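Local coordinates for inositol monophosphatase family protein (Staphylococcus aureus, PDB 5I3S) that probably hydrolyses inositol monophosphate or related small phosphate esters with the help of bound metal ions, at residues Phe114-Val118 / Met119-Leu123; Val92-Gln95 / Glu96-Ala99. One frame throughout, in Å; residues are numbered along the deposited sequence.

From the N terminus, the chain first reaches interaction 2, where helix 88-94 ends and the chain turns through residues 95-98 into strand 99-106. That strand pairs with strand 109-117, whose far end runs into interaction 1, the tight turn that closes the hairpin with strand 122-127. The two contacts follow in series and neither nest nor cross, yet they meet in space: their centres lie about 12 Å apart. M119, on the hairpin turn, lays its side chain against Q95, E96 and F98, and the carbonyl of Y116 packs on A99. Together they join the end of helix 88-94 to the turn of the hairpin, beside helix 2-24.

Interaction 1 (Phe114-Val118 / Met119-Leu123); sequences FVYDV and MADVL
D117 and V122 pair across the tight end of a beta hairpin, where strand 109-117 turns back into strand 122-127 within the larger mixed sheet of this sugar phosphatase fold. The turn carries a G1 beta bulge: D121 and V122 both face D117. Two backbone bonds close the pair, D117 N to V122 O at 2.7 Å and V122 N to D117 O at 3.2 Å. Just beyond, D121 N bonds to V118 O at 3.3 Å. One step back from the turn, Y116 and L123 form the neighbouring non-hydrogen-bonded pair; Y116 CB packs on L123 CD1 at 3.8 Å, on the face that L123 shares with helix 2-24. The D117 carboxylate bends toward the turn, where OD1 takes a weak bond from A120 N at 3.3 Å. A water lies 2.8 Å from D117 OD1 and accepts from M119 N (2.8 Å), so the carboxylate meets the turn through a weak direct bond and through this water. Y116 reaches across the hairpin. With CG anti to the backbone N (chi1 -175°), its ring extends toward D121, one face over V118 CA and its edge toward the V122 carbonyl. D121, at the bulge, swings its carboxylate to the far end of the ring. The two flat groups stand 75° apart, and Y116 OH donates to D121 OD1 at 2.7 Å, reaching that oxygen from above the carboxylate plane, 49° out of it.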
ATOM      1  N   PHE A 114       2.341  -0.209  20.915  1.00 22.47           N
ATOM      2  CA  PHE A 114       2.771   0.997  20.215  1.00 23.77           C
ATOM      3  C   PHE A 114       3.260   0.676  18.813  1.00 21.23           C
ATOM      4  O   PHE A 114       4.133  -0.159  18.693  1.00 21.53           O
ATOM      5  CB  PHE A 114       3.918   1.710  20.971  1.00 24.31           C
ATOM      6  CG  PHE A 114       3.614   2.017  22.427  1.00 26.43           C
ATOM      7  CD1 PHE A 114       3.075   3.233  22.800  1.00 28.40           C
ATOM      8  CD2 PHE A 114       3.893   1.079  23.430  1.00 28.93           C
ATOM      9  CE1 PHE A 114       2.805   3.518  24.142  1.00 29.97           C
ATOM     10  CE2 PHE A 114       3.625   1.348  24.773  1.00 29.16           C
ATOM     11  CZ  PHE A 114       3.086   2.574  25.128  1.00 30.63           C
ATOM     12  N   VAL A 115       2.700   1.316  17.773  1.00 19.33           N
ATOM     13  CA  VAL A 115       3.313   1.299  16.434  1.00 19.38           C
ATOM     14  C   VAL A 115       3.463   2.736  15.905  1.00 19.23           C
ATOM     15  O   VAL A 115       2.486   3.469  15.759  1.00 19.02           O
ATOM     16  CB  VAL A 115       2.733   0.248  15.416  1.00 19.05           C
ATOM     17  CG1 VAL A 115       1.806  -0.773  16.037  1.00 19.72           C
ATOM     18  CG2 VAL A 115       2.076   0.823  14.234  1.00 20.01           C
ATOM     19  N   TYR A 116       4.719   3.144  15.714  1.00 19.76           N
ATOM     20  CA  TYR A 116       5.062   4.537  15.436  1.00 21.17           C
ATOM     21  C   TYR A 116       5.451   4.664  14.012  1.00 21.18           C
ATOM     22  O   TYR A 116       6.474   4.109  13.622  1.00 23.12           O
ATOM     23  CB  TYR A 116       6.206   5.035  16.331  1.00 22.25           C
ATOM     24  CG  TYR A 116       6.553   6.518  16.184  1.00 22.82           C
ATOM     25  CD1 TYR A 116       5.564   7.479  15.915  1.00 25.78           C
ATOM     26  CD2 TYR A 116       7.857   6.979  16.370  1.00 22.69           C
ATOM     27  CE1 TYR A 116       5.879   8.841  15.801  1.00 23.75           C
ATOM     28  CE2 TYR A 116       8.159   8.327  16.254  1.00 22.90           C
ATOM     29  CZ  TYR A 116       7.159   9.251  15.964  1.00 22.28           C
ATOM     30  OH  TYR A 116       7.446  10.575  15.825  1.00 19.42           O
ATOM     31  N   ASP A 117       4.620   5.341  13.222  1.00 20.61           N
ATOM     32  CA  ASP A 117       4.897   5.546  11.798  1.00 21.78           C
ATOM     33  C   ASP A 117       5.852   6.741  11.785  1.00 22.44           C
ATOM     34  O   ASP A 117       5.440   7.883  11.866  1.00 24.52           O
ATOM     35  CB  ASP A 117       3.600   5.796  10.977  1.00 20.31           C
ATOM     36  CG  ASP A 117       3.852   6.003   9.488  1.00 20.85           C
ATOM     37  OD1 ASP A 117       4.986   6.425   9.096  1.00 22.86           O
ATOM     38  OD2 ASP A 117       2.913   5.768   8.695  1.00 20.07           O
ATOM     39  N   VAL A 118       7.126   6.433  11.751  1.00 22.19           N
ATOM     40  CA  VAL A 118       8.162   7.407  11.994  1.00 23.41           C
ATOM     41  C   VAL A 118       8.088   8.582  10.996  1.00 25.70           C
ATOM     42  O   VAL A 118       8.169   9.726  11.424  1.00 24.34           O
ATOM     43  CB  VAL A 118       9.567   6.767  11.912  1.00 22.48           C
ATOM     44  CG1 VAL A 118      10.646   7.830  11.987  1.00 22.36           C
ATOM     45  CG2 VAL A 118       9.739   5.734  13.026  1.00 22.62           C
ATOM     46  N   MET A 119       7.921   8.296   9.699  1.00 23.96           N
ATOM     47  CA  MET A 119       7.982   9.336   8.715  1.00 25.22           C
ATOM     48  C   MET A 119       6.728  10.182   8.611  1.00 24.55           C
ATOM     49  O   MET A 119       6.812  11.305   8.119  1.00 25.07           O
ATOM     50  CB  MET A 119       8.454   8.828   7.351  1.00 23.38           C
ATOM     51  CG  MET A 119       9.848   8.211   7.361  1.00 24.52           C
ATOM     52  SD  MET A 119      11.249   9.014   8.187  1.00 25.84           S
ATOM     53  CE  MET A 119      11.444  10.345   7.003  1.00 26.65           C
ATOM     54  N   ALA A 120       5.584   9.715   9.094  1.00 24.10           N
ATOM     55  CA  ALA A 120       4.410  10.602   9.201  1.00 23.05           C
ATOM     56  C   ALA A 120       4.258  11.245  10.574  1.00 23.46           C
ATOM     57  O   ALA A 120       3.365  12.049  10.790  1.00 28.82           O
ATOM     58  CB  ALA A 120       3.174   9.833   8.874  1.00 23.73           C
ATOM     59  N   ASP A 121       5.107  10.901  11.512  1.00 22.80           N
ATOM     60  CA  ASP A 121       4.911  11.272  12.930  1.00 25.44           C
ATOM     61  C   ASP A 121       3.514  10.894  13.471  1.00 23.51           C
ATOM     62  O   ASP A 121       2.768  11.757  14.005  1.00 22.79           O
ATOM     63  CB  ASP A 121       5.241  12.790  13.160  1.00 26.55           C
ATOM     64  CG  ASP A 121       5.371  13.174  14.662  1.00 30.18           C
ATOM     65  OD1 ASP A 121       5.444  12.301  15.595  1.00 27.85           O
ATOM     66  OD2 ASP A 121       5.406  14.402  14.920  1.00 36.09           O
ATOM     67  N   VAL A 122       3.131   9.637  13.268  1.00 21.52           N
ATOM     68  CA  VAL A 122       1.854   9.166  13.792  1.00 20.96           C
ATOM     69  C   VAL A 122       2.087   7.936  14.650  1.00 20.16           C
ATOM     70  O   VAL A 122       2.574   6.906  14.181  1.00 19.58           O
ATOM     71  CB  VAL A 122       0.840   8.816  12.677  1.00 23.33           C
ATOM     72  CG1 VAL A 122      -0.488   8.374  13.282  1.00 22.03           C
ATOM     73  CG2 VAL A 122       0.612   9.996  11.685  1.00 24.33           C
ATOM     74  N   LEU A 123       1.764   8.060  15.912  1.00 20.47           N
ATOM     75  CA  LEU A 123       1.962   7.016  16.881  1.00 20.60           C
ATOM     76  C   LEU A 123       0.621   6.416  17.114  1.00 20.60           C
ATOM     77  O   LEU A 123      -0.282   7.116  17.561  1.00 19.30           O
ATOM     78  CB  LEU A 123       2.462   7.603  18.179  1.00 21.15           C
ATOM     79  CG  LEU A 123       2.575   6.628  19.363  1.00 21.61           C
ATOM     80  CD1 LEU A 123       3.655   5.606  19.108  1.00 23.22           C
ATOM     81  CD2 LEU A 123       2.878   7.396  20.615  1.00 21.51           C
TER
HETATM   82  O   HOH W   1       7.622   5.794   8.419  1.00 25.19           O

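Interaction 2 (Val92-Gln95 / Glu96-Ala99); sequences VHQQ and ENFA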
ATOM      1  N   VAL A  92      14.365   0.775   3.068  1.00 25.46           N
ATOM      2  CA  VAL A  92      15.449   0.816   2.081  1.00 24.73           C
ATOM      3  C   VAL A  92      14.987   1.476   0.787  1.00 26.39           C
ATOM      4  O   VAL A  92      15.667   2.384   0.308  1.00 29.88           O
ATOM      5  CB  VAL A  92      16.040  -0.586   1.805  1.00 24.79           C
ATOM      6  CG1 VAL A  92      16.985  -0.607   0.587  1.00 25.10           C
ATOM      7  CG2 VAL A  92      16.787  -1.058   3.038  1.00 24.34           C
ATOM      8  N   HIS A  93      13.832   1.069   0.253  1.00 25.21           N
ATOM      9  CA  HIS A  93      13.378   1.559  -1.062  1.00 26.86           C
ATOM     10  C   HIS A  93      12.561   2.840  -1.162  1.00 25.58           C
ATOM     11  O   HIS A  93      12.583   3.497  -2.213  1.00 26.00           O
ATOM     12  CB  HIS A  93      12.598   0.461  -1.784  1.00 27.48           C
ATOM     13  CG  HIS A  93      13.483  -0.625  -2.280  1.00 29.00           C
ATOM     14  ND1 HIS A  93      13.914  -0.676  -3.582  1.00 31.89           N
ATOM     15  CD2 HIS A  93      14.091  -1.643  -1.633  1.00 29.77           C
ATOM     16  CE1 HIS A  93      14.702  -1.720  -3.732  1.00 33.38           C
ATOM     17  NE2 HIS A  93      14.836  -2.317  -2.559  1.00 32.36           N
ATOM     18  N   GLN A  94      11.789   3.137  -0.122  1.00 23.55           N
ATOM     19  CA  GLN A  94      10.834   4.247  -0.127  1.00 21.49           C
ATOM     20  C   GLN A  94      11.159   5.353   0.887  1.00 21.95           C
ATOM     21  O   GLN A  94      10.538   6.416   0.829  1.00 19.38           O
ATOM     22  CB  GLN A  94       9.439   3.680   0.183  1.00 20.21           C
ATOM     23  CG  GLN A  94       9.020   2.445  -0.610  1.00 19.64           C
ATOM     24  CD  GLN A  94       7.572   2.038  -0.315  1.00 20.65           C
ATOM     25  OE1 GLN A  94       7.129   2.075   0.853  1.00 23.13           O
ATOM     26  NE2 GLN A  94       6.834   1.636  -1.346  1.00 19.98           N
ATOM     27  N   GLN A  95      12.057   5.073   1.858  1.00 22.71           N
ATOM     28  CA  GLN A  95      12.376   5.983   2.959  1.00 24.01           C
ATOM     29  C   GLN A  95      11.164   6.464   3.765  1.00 22.71           C
ATOM     30  O   GLN A  95      11.131   7.623   4.232  1.00 23.20           O
ATOM     31  CB  GLN A  95      13.185   7.223   2.472  1.00 26.70           C
ATOM     32  CG  GLN A  95      14.495   6.889   1.792  1.00 27.19           C
ATOM     33  CD  GLN A  95      14.283   6.328   0.370  1.00 30.43           C
ATOM     34  OE1 GLN A  95      13.459   6.841  -0.413  1.00 29.55           O
ATOM     35  NE2 GLN A  95      15.038   5.263   0.031  1.00 31.17           N
ATOM     36  N   GLU A  96      10.212   5.556   3.963  1.00 20.93           N
ATOM     37  CA  GLU A  96       8.988   5.794   4.703  1.00 20.48           C
ATOM     38  C   GLU A  96       8.172   4.509   4.647  1.00 19.22           C
ATOM     39  O   GLU A  96       8.632   3.519   4.073  1.00 19.66           O
ATOM     40  CB  GLU A  96       8.165   6.996   4.140  1.00 22.26           C
ATOM     41  CG  GLU A  96       7.627   6.789   2.738  1.00 23.65           C
ATOM     42  CD  GLU A  96       6.810   7.956   2.164  1.00 24.57           C
ATOM     43  OE1 GLU A  96       6.284   7.768   1.037  1.00 25.44           O
ATOM     44  OE2 GLU A  96       6.695   9.026   2.792  1.00 24.71           O
ATOM     45  N   ASN A  97       7.000   4.523   5.291  1.00 17.19           N
ATOM     46  CA  ASN A  97       6.122   3.366   5.416  1.00 16.99           C
ATOM     47  C   ASN A  97       6.701   2.227   6.206  1.00 16.70           C
ATOM     48  O   ASN A  97       6.495   1.053   5.865  1.00 15.43           O
ATOM     49  CB  ASN A  97       5.616   2.921   4.012  1.00 17.34           C
ATOM     50  CG  ASN A  97       4.934   4.064   3.294  1.00 16.28           C
ATOM     51  OD1 ASN A  97       4.211   4.856   3.915  1.00 16.75           O
ATOM     52  ND2 ASN A  97       5.185   4.189   2.035  1.00 16.12           N
ATOM     53  N   PHE A  98       7.390   2.597   7.297  1.00 15.96           N
ATOM     54  CA  PHE A  98       7.975   1.645   8.214  1.00 16.22           C
ATOM     55  C   PHE A  98       7.723   2.119   9.622  1.00 16.14           C
ATOM     56  O   PHE A  98       7.639   3.312   9.863  1.00 16.42           O
ATOM     57  CB  PHE A  98       9.488   1.523   8.015  1.00 17.68           C
ATOM     58  CG  PHE A  98      10.239   2.826   8.191  1.00 17.87           C
ATOM     59  CD1 PHE A  98      10.666   3.251   9.459  1.00 18.83           C
ATOM     60  CD2 PHE A  98      10.518   3.607   7.108  1.00 18.08           C
ATOM     61  CE1 PHE A  98      11.361   4.441   9.629  1.00 18.46           C
ATOM     62  CE2 PHE A  98      11.220   4.802   7.257  1.00 18.76           C
ATOM     63  CZ  PHE A  98      11.638   5.223   8.515  1.00 18.84           C
ATOM     64  N   ALA A  99       7.622   1.188  10.556  1.00 15.54           N
ATOM     65  CA  ALA A  99       7.282   1.561  11.934  1.00 16.90           C
ATOM     66  C   ALA A  99       8.273   0.999  12.960  1.00 16.79           C
ATOM     67  O   ALA A  99       8.859  -0.026  12.723  1.00 17.31           O
ATOM     68  CB  ALA A  99       5.869   1.098  12.266  1.00 16.24           C
TER
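Q94 and N97 join side chain to side chain across the end of helix 88-94: N97 ND2 donates to Q94 OE1 at 3.1 Å. The bond is nearly straight, 172° at the hydrogen, and Q94 OE1 lies in the plane of the N97 amide. Seen from Q94 the approach is different, since ND2 stands above the carbonyl plane, 51° out of it; the two side chains cross at about a right angle, with their amide planes steeply inclined. Between these partners the chain makes an abrupt turn. Q95 leaves the helix with positive phi, and E96 follows with its CG wedged between backbone N and carbonyl carbon (chi1 65°), which sets E96 CG 3.5 Å from Q94 O. F98 then turns its ring back toward Q95, meeting it edge-on, with F98 CE2 3.9 Å from Q95 C. Further out, the F98 ring meets F91 of the same helix and packs on I18 and M22 of helix 2-24, while the N97 carbonyl accepts a bond from N90 ND2. The second subunit supplies further polar partners: the N195 backbone O and Y181 OH of that subunit accept from Q94 NE2, and N195 ND2 of that subunit bonds to E96 OE1. With its oxygen used within the chain and its nitrogen donating across the dimer interface, the Q94 amide has a defined orientation and links the helix-ending turn to the second subunit.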